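Local coordinates for ABC transporter, substrate binding protein (Aeropyrum pernix, PDB 3EAF) that probably captures a small solute outside the cell and delivers it to an ABC transporter for uptake, and carries a bound magnesium ion, at residues A[257-268]-A[329-337]. Numbering follows the deposited sequence.
Sequences FIYPMFGQDVEG and FDLGGITAD
I334 packs its side chain between F257 and G268, and two backbone hydrogen bonds flank it. From CB, CG2 leads to F257, lying near the plane of the phenyl ring at its edge and 3.8 Å from F257 CB. The other branch leaves with CG1 anti to the carbonyl carbon (chi1 -71°), which carries it to the start of helix 267-278: I334 CG1 lies 3.8 Å from G268 CA, and the terminal CD1 of I334 reaches G268 C at 3.6 Å. A CB on G268 would clash with CG1 of I334, so the close fit relies on glycine. With an alanine here both branches go, which would probably leave a gap between F257 and G268. I258 N donates to I334 O at 2.9 Å and 168°, nearly straight, beside the single F257-T335 bridge. G268 N, in the first turn of the helix, donates to G332 O (2.9 Å), within the type I' turn L331-I334. The contact thus joins the loop after strand 251-255 and the start of helix 267-278 to the loop preceding strand 352-357 in a periplasmic-binding-protein fold, two main-chain N-H and C=O pairs being matched directly beside an apolar isoleucine, with no need of bridging water.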
loop_
_atom_site.group_PDB
_atom_site.type_symbol
_atom_site.label_atom_id
_atom_site.label_comp_id
_atom_site.label_asym_id
_atom_site.label_seq_id
_atom_site.Cartn_x
_atom_site.Cartn_y
_atom_site.Cartn_z
ATOM N N PHE A 257 3.615 -7.535 -0.815
ATOM C CA PHE A 257 5.079 -7.536 -0.808
ATOM C C PHE A 257 5.580 -8.465 0.283
ATOM O O PHE A 257 5.039 -8.472 1.397
ATOM C CB PHE A 257 5.620 -6.120 -0.536
ATOM C CG PHE A 257 4.833 -5.027 -1.215
ATOM C CD1 PHE A 257 5.090 -4.687 -2.538
ATOM C CD2 PHE A 257 3.825 -4.351 -0.532
ATOM C CE1 PHE A 257 4.367 -3.698 -3.174
ATOM C CE2 PHE A 257 3.096 -3.350 -1.158
ATOM C CZ PHE A 257 3.361 -3.028 -2.485
ATOM N N ILE A 258 6.617 -9.239 -0.036
ATOM C CA ILE A 258 7.262 -10.115 0.940
ATOM C C ILE A 258 7.926 -9.286 2.049
ATOM O O ILE A 258 8.510 -8.231 1.777
ATOM C CB ILE A 258 8.276 -11.084 0.241
ATOM C CG1 ILE A 258 8.567 -12.317 1.109
ATOM C CG2 ILE A 258 9.577 -10.364 -0.157
ATOM C CD1 ILE A 258 7.350 -13.217 1.371
ATOM N N TYR A 259 7.789 -9.730 3.297
ATOM C CA TYR A 259 8.457 -9.074 4.423
ATOM C C TYR A 259 9.935 -9.429 4.358
ATOM O O TYR A 259 10.274 -10.539 3.929
ATOM C CB TYR A 259 7.935 -9.586 5.765
ATOM C CG TYR A 259 6.549 -9.159 6.200
ATOM C CD1 TYR A 259 5.579 -8.757 5.279
ATOM C CD2 TYR A 259 6.200 -9.206 7.549
ATOM C CE1 TYR A 259 4.297 -8.393 5.700
ATOM C CE2 TYR A 259 4.937 -8.848 7.978
ATOM C CZ TYR A 259 3.990 -8.442 7.052
ATOM O OH TYR A 259 2.746 -8.095 7.499
ATOM N N PRO A 260 10.824 -8.505 4.790
ATOM C CA PRO A 260 12.249 -8.870 4.868
ATOM C C PRO A 260 12.522 -10.188 5.628
ATOM O O PRO A 260 13.360 -10.970 5.191
ATOM C CB PRO A 260 12.881 -7.671 5.591
ATOM C CG PRO A 260 12.000 -6.519 5.229
ATOM C CD PRO A 260 10.594 -7.104 5.197
HETATM N N MSE A 261 11.810 -10.432 6.731
HETATM C CA MSE A 261 11.975 -11.663 7.531
HETATM C C MSE A 261 11.634 -12.977 6.808
HETATM O O MSE A 261 12.068 -14.051 7.235
HETATM C CB MSE A 261 11.175 -11.579 8.840
HETATM C CG MSE A 261 9.674 -11.393 8.643
HETATM SE SE MSE A 261 8.647 -11.508 10.296
HETATM C CE MSE A 261 9.613 -10.267 11.444
ATOM N N PHE A 262 10.846 -12.898 5.736
ATOM C CA PHE A 262 10.552 -14.077 4.905
ATOM C C PHE A 262 11.317 -14.035 3.573
ATOM O O PHE A 262 11.086 -14.857 2.680
ATOM C CB PHE A 262 9.040 -14.205 4.622
ATOM C CG PHE A 262 8.170 -14.187 5.855
ATOM C CD1 PHE A 262 8.413 -15.055 6.916
ATOM C CD2 PHE A 262 7.096 -13.308 5.943
ATOM C CE1 PHE A 262 7.607 -15.039 8.056
ATOM C CE2 PHE A 262 6.280 -13.283 7.081
ATOM C CZ PHE A 262 6.536 -14.154 8.138
ATOM N N GLY A 263 12.231 -13.082 3.446
ATOM C CA GLY A 263 12.857 -12.802 2.162
ATOM C C GLY A 263 14.369 -12.818 2.147
ATOM O O GLY A 263 14.978 -12.195 1.282
ATOM N N GLN A 264 14.975 -13.538 3.095
ATOM C CA GLN A 264 16.435 -13.741 3.142
ATOM C C GLN A 264 17.048 -14.066 1.785
ATOM O O GLN A 264 18.187 -13.684 1.506
ATOM C CB GLN A 264 16.786 -14.871 4.110
ATOM C CG GLN A 264 17.038 -14.414 5.527
ATOM C CD GLN A 264 16.971 -15.541 6.546
ATOM O OE1 GLN A 264 15.976 -16.275 6.626
ATOM N NE2 GLN A 264 18.018 -15.660 7.359
ATOM N N ASP A 265 16.288 -14.782 0.956
ATOM C CA ASP A 265 16.761 -15.253 -0.341
ATOM C C ASP A 265 16.076 -14.538 -1.510
ATOM O O ASP A 265 16.142 -14.985 -2.656
ATOM C CB ASP A 265 16.595 -16.771 -0.431
ATOM C CG ASP A 265 17.490 -17.508 0.558
ATOM O OD1 ASP A 265 18.725 -17.494 0.369
ATOM O OD2 ASP A 265 16.967 -18.093 1.525
ATOM N N VAL A 266 15.435 -13.409 -1.212
ATOM C CA VAL A 266 14.786 -12.609 -2.244
ATOM C C VAL A 266 15.720 -11.487 -2.683
ATOM O O VAL A 266 16.196 -10.706 -1.854
ATOM C CB VAL A 266 13.401 -12.063 -1.771
ATOM C CG1 VAL A 266 12.803 -11.134 -2.814
ATOM C CG2 VAL A 266 12.441 -13.227 -1.489
ATOM N N GLU A 267 15.971 -11.428 -3.992
ATOM C CA GLU A 267 16.910 -10.483 -4.597
ATOM C C GLU A 267 16.611 -9.038 -4.180
ATOM O O GLU A 267 17.507 -8.322 -3.715
ATOM C CB GLU A 267 16.913 -10.650 -6.126
ATOM C CG GLU A 267 18.132 -10.075 -6.855
ATOM C CD GLU A 267 18.033 -8.570 -7.092
ATOM O OE1 GLU A 267 16.905 -8.034 -7.030
ATOM O OE2 GLU A 267 19.081 -7.922 -7.334
ATOM N N GLY A 268 15.348 -8.633 -4.318
ATOM C CA GLY A 268 14.916 -7.268 -3.998
ATOM C C GLY A 268 15.059 -6.902 -2.532
ATOM O O GLY A 268 15.383 -5.762 -2.211
ATOM N N PHE A 329 7.138 -5.665 -15.315
ATOM C CA PHE A 329 8.207 -5.360 -14.358
ATOM C C PHE A 329 8.321 -6.388 -13.245
ATOM O O PHE A 329 7.313 -6.896 -12.736
ATOM C CB PHE A 329 8.002 -3.972 -13.733
ATOM C CG PHE A 329 7.988 -2.847 -14.730
ATOM C CD1 PHE A 329 9.178 -2.303 -15.204
ATOM C CD2 PHE A 329 6.787 -2.325 -15.190
ATOM C CE1 PHE A 329 9.168 -1.263 -16.125
ATOM C CE2 PHE A 329 6.771 -1.293 -16.112
ATOM C CZ PHE A 329 7.956 -0.754 -16.575
ATOM N N ASP A 330 9.558 -6.684 -12.863
ATOM C CA ASP A 330 9.818 -7.482 -11.673
ATOM C C ASP A 330 10.761 -6.701 -10.764
ATOM O O ASP A 330 11.837 -6.263 -11.187
ATOM C CB ASP A 330 10.403 -8.858 -12.025
ATOM C CG ASP A 330 10.785 -9.674 -10.784
ATOM O OD1 ASP A 330 10.018 -9.690 -9.803
ATOM O OD2 ASP A 330 11.864 -10.303 -10.790
ATOM N N LEU A 331 10.340 -6.523 -9.520
ATOM C CA LEU A 331 11.110 -5.758 -8.553
ATOM C C LEU A 331 11.846 -6.716 -7.626
ATOM O O LEU A 331 11.554 -6.807 -6.432
ATOM C CB LEU A 331 10.191 -4.795 -7.787
ATOM C CG LEU A 331 9.909 -3.384 -8.338
ATOM C CD1 LEU A 331 10.128 -3.204 -9.854
ATOM C CD2 LEU A 331 8.507 -2.934 -7.952
ATOM N N GLY A 332 12.795 -7.449 -8.206
ATOM C CA GLY A 332 13.611 -8.411 -7.462
ATOM C C GLY A 332 12.811 -9.478 -6.737
ATOM O O GLY A 332 13.255 -10.008 -5.719
ATOM N N GLY A 333 11.628 -9.788 -7.265
ATOM C CA GLY A 333 10.767 -10.831 -6.711
ATOM C C GLY A 333 10.138 -10.487 -5.372
ATOM O O GLY A 333 9.771 -11.380 -4.612
ATOM N N ILE A 334 10.013 -9.191 -5.083
ATOM C CA ILE A 334 9.401 -8.735 -3.833
ATOM C C ILE A 334 7.881 -8.851 -3.870
ATOM O O ILE A 334 7.257 -9.221 -2.867
ATOM C CB ILE A 334 9.776 -7.263 -3.511
ATOM C CG1 ILE A 334 11.251 -7.153 -3.093
ATOM C CG2 ILE A 334 8.845 -6.685 -2.434
ATOM C CD1 ILE A 334 11.744 -5.693 -2.954
ATOM N N THR A 335 7.294 -8.524 -5.022
ATOM C CA THR A 335 5.834 -8.528 -5.181
ATOM C C THR A 335 5.306 -9.955 -5.391
ATOM O O THR A 335 6.043 -10.835 -5.862
ATOM C CB THR A 335 5.358 -7.567 -6.311
ATOM O OG1 THR A 335 5.950 -7.935 -7.566
ATOM C CG2 THR A 335 5.740 -6.120 -5.990
ATOM N N ALA A 336 4.038 -10.175 -5.030
ATOM C CA ALA A 336 3.409 -11.502 -5.100
ATOM C C ALA A 336 3.222 -12.001 -6.530
ATOM O O ALA A 336 3.086 -13.199 -6.757
ATOM C CB ALA A 336 2.065 -11.509 -4.345
ATOM N N ASP A 337 3.220 -11.077 -7.485
ATOM C CA ASP A 337 3.166 -11.404 -8.909
ATOM C C ASP A 337 3.893 -10.272 -9.643
ATOM O O ASP A 337 4.094 -9.186 -9.076
ATOM C CB ASP A 337 1.703 -11.517 -9.360
ATOM C CG ASP A 337 1.521 -12.285 -10.685
ATOM O OD1 ASP A 337 2.516 -12.654 -11.351
ATOM O OD2 ASP A 337 0.352 -12.515 -11.060
#